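Local coordinates for cytoplasmic protein (Cryptococcus neoformans var. grubii serotype A, PDB 7LPO), which probably hydrolyses steryl beta-glucosides, acting as a glycoside hydrolase of family 5 with a TIM-barrel catalytic domain, at residues I211-F216 and G275-K280; T220-C225 and A369-W374. One frame throughout, in Å; residues are numbered along the deposited sequence.

Contact 1. Residues I211-F216 and G275-K280; sequences IWTFFF and GLIGCK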
loop_
_atom_site.group_PDB
_atom_site.type_symbol
_atom_site.label_atom_id
_atom_site.label_comp_id
_atom_site.label_asym_id
_atom_site.label_seq_id
_atom_site.Cartn_x
_atom_site.Cartn_y
_atom_site.Cartn_z
ATOM N N ILE A 211 -3.398 -9.549 -18.113
ATOM C CA ILE A 211 -1.991 -9.308 -17.827
ATOM C C ILE A 211 -1.575 -10.020 -16.552
ATOM O O ILE A 211 -0.494 -10.612 -16.487
ATOM C CB ILE A 211 -1.716 -7.795 -17.751
ATOM C CG1 ILE A 211 -1.824 -7.176 -19.142
ATOM C CG2 ILE A 211 -0.326 -7.532 -17.176
ATOM C CD1 ILE A 211 -1.943 -5.654 -19.137
ATOM N N TRP A 212 -2.421 -9.967 -15.515
ATOM C CA TRP A 212 -2.086 -10.628 -14.261
ATOM C C TRP A 212 -2.090 -12.145 -14.404
ATOM O O TRP A 212 -1.304 -12.823 -13.738
ATOM C CB TRP A 212 -3.057 -10.187 -13.170
ATOM C CG TRP A 212 -2.791 -8.824 -12.646
ATOM C CD1 TRP A 212 -3.593 -7.736 -12.768
ATOM C CD2 TRP A 212 -1.630 -8.392 -11.919
ATOM N NE1 TRP A 212 -3.012 -6.650 -12.152
ATOM C CE2 TRP A 212 -1.804 -7.026 -11.628
ATOM C CE3 TRP A 212 -0.461 -9.031 -11.487
ATOM C CZ2 TRP A 212 -0.863 -6.284 -10.916
ATOM C CZ3 TRP A 212 0.472 -8.295 -10.778
ATOM C CH2 TRP A 212 0.266 -6.932 -10.501
ATOM N N THR A 213 -2.959 -12.697 -15.254
ATOM C CA THR A 213 -2.924 -14.135 -15.509
ATOM C C THR A 213 -1.618 -14.526 -16.198
ATOM O O THR A 213 -1.018 -15.562 -15.873
ATOM C CB THR A 213 -4.133 -14.542 -16.356
ATOM O OG1 THR A 213 -5.350 -14.186 -15.691
ATOM C CG2 THR A 213 -4.161 -16.036 -16.612
ATOM N N PHE A 214 -1.165 -13.701 -17.150
ATOM C CA PHE A 214 0.158 -13.872 -17.744
ATOM C C PHE A 214 1.240 -13.845 -16.668
ATOM O O PHE A 214 2.044 -14.775 -16.548
ATOM C CB PHE A 214 0.415 -12.762 -18.782
ATOM C CG PHE A 214 -0.319 -12.928 -20.096
ATOM C CD1 PHE A 214 -1.001 -14.086 -20.413
ATOM C CD2 PHE A 214 -0.296 -11.903 -21.036
ATOM C CE1 PHE A 214 -1.642 -14.226 -21.651
ATOM C CE2 PHE A 214 -0.947 -12.034 -22.268
ATOM C CZ PHE A 214 -1.618 -13.192 -22.573
ATOM N N PHE A 215 1.257 -12.777 -15.863
ATOM C CA PHE A 215 2.348 -12.550 -14.914
ATOM C C PHE A 215 2.544 -13.731 -13.969
ATOM O O PHE A 215 3.674 -14.186 -13.756
ATOM C CB PHE A 215 2.071 -11.271 -14.117
ATOM C CG PHE A 215 3.221 -10.819 -13.249
ATOM C CD1 PHE A 215 4.283 -10.106 -13.794
ATOM C CD2 PHE A 215 3.232 -11.089 -11.886
ATOM C CE1 PHE A 215 5.327 -9.676 -13.010
ATOM C CE2 PHE A 215 4.285 -10.657 -11.095
ATOM C CZ PHE A 215 5.337 -9.942 -11.671
ATOM N N PHE A 216 1.465 -14.218 -13.364
ATOM C CA PHE A 216 1.565 -15.212 -12.308
ATOM C C PHE A 216 1.385 -16.635 -12.797
ATOM O O PHE A 216 1.815 -17.558 -12.102
ATOM C CB PHE A 216 0.515 -14.962 -11.218
ATOM C CG PHE A 216 0.853 -13.847 -10.296
ATOM C CD1 PHE A 216 1.995 -13.889 -9.525
ATOM C CD2 PHE A 216 0.031 -12.748 -10.204
ATOM C CE1 PHE A 216 2.310 -12.861 -8.681
ATOM C CE2 PHE A 216 0.339 -11.713 -9.350
ATOM C CZ PHE A 216 1.476 -11.771 -8.585
ATOM N N GLY A 275 -5.780 -11.543 -11.684
ATOM C CA GLY A 275 -6.284 -11.807 -13.018
ATOM C C GLY A 275 -7.520 -12.677 -13.000
ATOM O O GLY A 275 -8.442 -12.480 -12.205
ATOM N N LEU A 276 -7.547 -13.661 -13.887
ATOM C CA LEU A 276 -8.649 -14.605 -13.952
ATOM C C LEU A 276 -8.386 -15.873 -13.155
ATOM O O LEU A 276 -9.224 -16.780 -13.169
ATOM C CB LEU A 276 -8.929 -14.952 -15.408
ATOM C CG LEU A 276 -9.519 -13.786 -16.203
ATOM C CD1 LEU A 276 -9.544 -14.105 -17.677
ATOM C CD2 LEU A 276 -10.918 -13.458 -15.689
ATOM N N ILE A 277 -7.254 -15.951 -12.456
ATOM C CA ILE A 277 -6.864 -17.181 -11.782
ATOM C C ILE A 277 -7.854 -17.488 -10.670
ATOM O O ILE A 277 -8.114 -16.648 -9.799
ATOM C CB ILE A 277 -5.445 -17.059 -11.214
ATOM C CG1 ILE A 277 -4.412 -16.870 -12.319
ATOM C CG2 ILE A 277 -5.114 -18.283 -10.400
ATOM C CD1 ILE A 277 -3.108 -16.280 -11.806
ATOM N N GLY A 278 -8.389 -18.702 -10.679
ATOM C CA GLY A 278 -9.382 -19.092 -9.709
ATOM C C GLY A 278 -10.800 -18.741 -10.078
ATOM O O GLY A 278 -11.711 -19.044 -9.303
ATOM N N CYS A 279 -11.024 -18.114 -11.231
ATOM C CA CYS A 279 -12.389 -17.819 -11.639
ATOM C C CYS A 279 -13.162 -19.123 -11.763
ATOM O O CYS A 279 -12.723 -20.049 -12.449
ATOM C CB CYS A 279 -12.419 -17.067 -12.967
ATOM S SG CYS A 279 -14.115 -16.604 -13.451
ATOM N N LYS A 280 -14.304 -19.199 -11.082
ATOM C CA LYS A 280 -15.099 -20.422 -11.100
ATOM C C LYS A 280 -15.974 -20.512 -12.343
ATOM O O LYS A 280 -16.253 -21.615 -12.821
ATOM C CB LYS A 280 -15.972 -20.496 -9.842
ATOM C CG LYS A 280 -15.186 -20.453 -8.540
ATOM C CD LYS A 280 -14.360 -21.715 -8.351
ATOM C CE LYS A 280 -13.461 -21.620 -7.116
ATOM N NZ LYS A 280 -12.033 -21.320 -7.474
#
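Thr-213 of helix 206-221 meets Leu-276 in the loop that follows barrel strand 263-267, the fourth parallel strand of the TIM barrel; in family 5 enzymes the C-terminal end of this strand usually carries the acid/base glutamate. The main chain of Leu-276 donates its N-H to Thr-213 OG1 over 2.9 Å, almost straight at 172°. OG1 stands anti to the carbonyl carbon of its own residue (chi1 -58°), turned back along the helix, and this lets it bond to Gln-209 O one turn earlier as well. The hydroxyl is thus gripped by two main-chain groups and ties the loop to the helix surface.

Just before this bond the backbones come close. Gly-275 has a positive phi and no side chain, and its CA lies 4.5 Å from that of Trp-212. Gly-275 N sits 3.4 Å from Trp-212 CB, while the indole leads away from the loop, to where NE1 bonds to Asn-208 OD1 and the ring meets Trp-147 edge-to-face. Beyond the bond, Ile-277 reaches back to the helix with its far methyl, CD1 lying 3.9 Å from Phe-216 CB. The loop then leaves the helix through a type II turn from Leu-276 to Cys-279, with Gly-278 at its third position; Lys-280 NZ folds back to Gly-278 O (2.9 Å).

On the Phe-216 side, helix 400-419 closes over the contact: Phe-400 and Phe-404 touch both Phe-216 and Ile-277. Phe-214 points away toward helix 232-254; Phe-215 lies between that helix and His-408 of helix 400-419.

Contact 2. Residues T220-C225 and A369-W374; sequences TYAPKC and AHHGVW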
loop_
_atom_site.group_PDB
_atom_site.type_symbol
_atom_site.label_atom_id
_atom_site.label_comp_id
_atom_site.label_asym_id
_atom_site.label_seq_id
_atom_site.Cartn_x
_atom_site.Cartn_y
_atom_site.Cartn_z
ATOM N N THR A 220 0.651 -21.914 -17.214
ATOM C CA THR A 220 -0.462 -22.827 -16.989
ATOM C C THR A 220 -1.638 -22.542 -17.913
ATOM O O THR A 220 -2.227 -23.475 -18.468
ATOM C CB THR A 220 -0.918 -22.728 -15.528
ATOM O OG1 THR A 220 0.162 -23.109 -14.669
ATOM C CG2 THR A 220 -2.144 -23.609 -15.248
ATOM N N TYR A 221 -1.977 -21.265 -18.107
ATOM C CA TYR A 221 -3.196 -20.889 -18.805
ATOM C C TYR A 221 -2.968 -20.276 -20.174
ATOM O O TYR A 221 -3.915 -20.232 -20.964
ATOM C CB TYR A 221 -4.008 -19.907 -17.948
ATOM C CG TYR A 221 -4.405 -20.509 -16.622
ATOM C CD1 TYR A 221 -5.293 -21.572 -16.563
ATOM C CD2 TYR A 221 -3.867 -20.041 -15.432
ATOM C CE1 TYR A 221 -5.637 -22.149 -15.349
ATOM C CE2 TYR A 221 -4.199 -20.601 -14.231
ATOM C CZ TYR A 221 -5.086 -21.655 -14.187
ATOM O OH TYR A 221 -5.418 -22.226 -12.971
ATOM N N ALA A 222 -1.757 -19.811 -20.481
ATOM C CA ALA A 222 -1.424 -19.286 -21.808
ATOM C C ALA A 222 -0.117 -19.902 -22.297
ATOM O O ALA A 222 0.855 -19.194 -22.570
ATOM C CB ALA A 222 -1.331 -17.761 -21.784
ATOM N N PRO A 223 -0.059 -21.234 -22.406
ATOM C CA PRO A 223 1.210 -21.892 -22.787
ATOM C C PRO A 223 1.739 -21.495 -24.160
ATOM O O PRO A 223 2.949 -21.618 -24.415
ATOM C CB PRO A 223 0.860 -23.387 -22.742
ATOM C CG PRO A 223 -0.671 -23.438 -22.810
ATOM C CD PRO A 223 -1.130 -22.201 -22.105
ATOM N N LYS A 224 0.880 -21.043 -25.059
ATOM C CA LYS A 224 1.327 -20.653 -26.382
ATOM C C LYS A 224 2.016 -19.294 -26.408
ATOM O O LYS A 224 2.573 -18.922 -27.448
ATOM C CB LYS A 224 0.136 -20.613 -27.340
ATOM C CG LYS A 224 -0.524 -21.936 -27.565
ATOM C CD LYS A 224 -1.811 -21.781 -28.352
ATOM C CE LYS A 224 -2.678 -23.021 -28.185
ATOM N NZ LYS A 224 -3.649 -23.172 -29.291
ATOM N N CYS A 225 1.982 -18.537 -25.309
ATOM C CA CYS A 225 2.458 -17.152 -25.310
ATOM C C CYS A 225 3.957 -17.140 -25.027
ATOM O O CYS A 225 4.420 -16.920 -23.902
ATOM C CB CYS A 225 1.673 -16.320 -24.306
ATOM S SG CYS A 225 -0.059 -16.098 -24.812
ATOM N N ALA A 369 -9.605 -17.030 -26.499
ATOM C CA ALA A 369 -10.195 -17.828 -27.566
ATOM C C ALA A 369 -9.140 -18.705 -28.224
ATOM O O ALA A 369 -9.399 -19.866 -28.559
ATOM C CB ALA A 369 -10.849 -16.915 -28.606
ATOM N N HIS A 370 -7.938 -18.161 -28.411
ATOM C CA HIS A 370 -6.866 -18.902 -29.053
ATOM C C HIS A 370 -6.422 -20.095 -28.226
ATOM O O HIS A 370 -5.824 -21.022 -28.774
ATOM C CB HIS A 370 -5.681 -17.975 -29.311
ATOM C CG HIS A 370 -4.626 -18.582 -30.175
ATOM N ND1 HIS A 370 -4.897 -19.097 -31.422
ATOM C CD2 HIS A 370 -3.301 -18.760 -29.970
ATOM C CE1 HIS A 370 -3.781 -19.559 -31.954
ATOM N NE2 HIS A 370 -2.801 -19.376 -31.089
ATOM N N HIS A 371 -6.687 -20.086 -26.923
ATOM C CA HIS A 371 -6.434 -21.230 -26.063
ATOM C C HIS A 371 -7.690 -22.059 -25.829
ATOM O O HIS A 371 -7.682 -22.947 -24.974
ATOM C CB HIS A 371 -5.838 -20.757 -24.733
ATOM C CG HIS A 371 -4.393 -20.385 -24.836
ATOM N ND1 HIS A 371 -3.975 -19.129 -25.223
ATOM C CD2 HIS A 371 -3.269 -21.122 -24.667
ATOM C CE1 HIS A 371 -2.653 -19.102 -25.263
ATOM N NE2 HIS A 371 -2.200 -20.296 -24.922
ATOM N N GLY A 372 -8.765 -21.794 -26.572
ATOM C CA GLY A 372 -9.955 -22.615 -26.503
ATOM C C GLY A 372 -10.928 -22.268 -25.399
ATOM O O GLY A 372 -11.831 -23.067 -25.126
ATOM N N VAL A 373 -10.782 -21.109 -24.755
ATOM C CA VAL A 373 -11.715 -20.734 -23.698
ATOM C C VAL A 373 -13.089 -20.436 -24.280
ATOM O O VAL A 373 -14.114 -20.796 -23.688
ATOM C CB VAL A 373 -11.164 -19.536 -22.901
ATOM C CG1 VAL A 373 -12.202 -19.023 -21.891
ATOM C CG2 VAL A 373 -9.873 -19.932 -22.199
ATOM N N TRP A 374 -13.143 -19.757 -25.427
ATOM C CA TRP A 374 -14.419 -19.452 -26.056
ATOM C C TRP A 374 -14.255 -19.431 -27.566
ATOM O O TRP A 374 -13.144 -19.382 -28.094
ATOM C CB TRP A 374 -14.999 -18.127 -25.549
ATOM C CG TRP A 374 -14.233 -16.885 -25.873
ATOM C CD1 TRP A 374 -12.996 -16.539 -25.411
ATOM C CD2 TRP A 374 -14.670 -15.793 -26.700
ATOM N NE1 TRP A 374 -12.634 -15.309 -25.906
ATOM C CE2 TRP A 374 -13.644 -14.827 -26.694
ATOM C CE3 TRP A 374 -15.828 -15.538 -27.436
ATOM C CZ2 TRP A 374 -13.739 -13.632 -27.398
ATOM C CZ3 TRP A 374 -15.917 -14.352 -28.141
ATOM C CH2 TRP A 374 -14.878 -13.414 -28.119
#
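His-371 pushes its imidazole into the turn made by Ala-222 to Cys-225, at the meeting of two helix ends. Helix 206-221 gives way to a type I turn at Ala-222, and short helix 367-370 closes in a Schellman motif with Gly-372 as its C-prime residue.

The packed part surrounds the His-371 ring. Lys-224 N-H points at NE2 over 3.2 Å with an angle of 159°, and the donor lies practically in the ring plane. At the other nitrogen, ND1 bonds to Ile-367 O, at the start of the short helix that His-371 follows. A carbonyl at ND1 and an N-H at NE2 are consistent with a neutral ring protonated on ND1, fixed in its rotation from both ends. Ala-222 CA makes a CH-pi contact over one face, 3.8 Å from the His-371 ring centroid, with Tyr-221 O over the same face. Lys-224 CD covers the opposite face, 4.1 Å from that centroid. Cys-225 SG comes to the ring edge, 4.0 Å from His-371 CE1, and Pro-223 CD presses on His-371 CD2 at 3.5 Å.

The outer side is looser. Pro-223 is exposed, and beyond CG the Lys-224 chain is extended, running along the His-371 ring and then over His-370. With CG anti to the backbone N (chi1 -170°), the His-370 ring is laid beside the lysine arm, its CD2 3.7 Å from Lys-224 CD, while its NE2 is anchored to Glu-360 O. At the end of the arm Lys-224 NZ lies above the His-370 ring, toward its rim, but its hydrogen bond goes to the main chain, reaching His-370 O at 3.1 Å, tilted 15° from the carbonyl plane.

Helix 206-221 is common to both contacts: contact 1 uses its middle, contact 2 its last two residues and the beta turn after them. Their centres lie 12 Å apart, on the same side of the chain's centre, and the segments alternate along the sequence, 211-216, 220-225, 275-280, 369-374. One helix thereby gathers two later loops, one after strand 263-267 and one at the end of helix 367-370. The contacts also touch directly, with Phe-214 CE1 3.6 Å from Ala-222 CB and Ile-277 CG1 4.2 Å from Tyr-221 CE2. Phe-387 bridges them further, bonding to the backbone of Gly-278 and meeting the Tyr-221 ring, so the two contacts are joined by continuous packing beside the barrel.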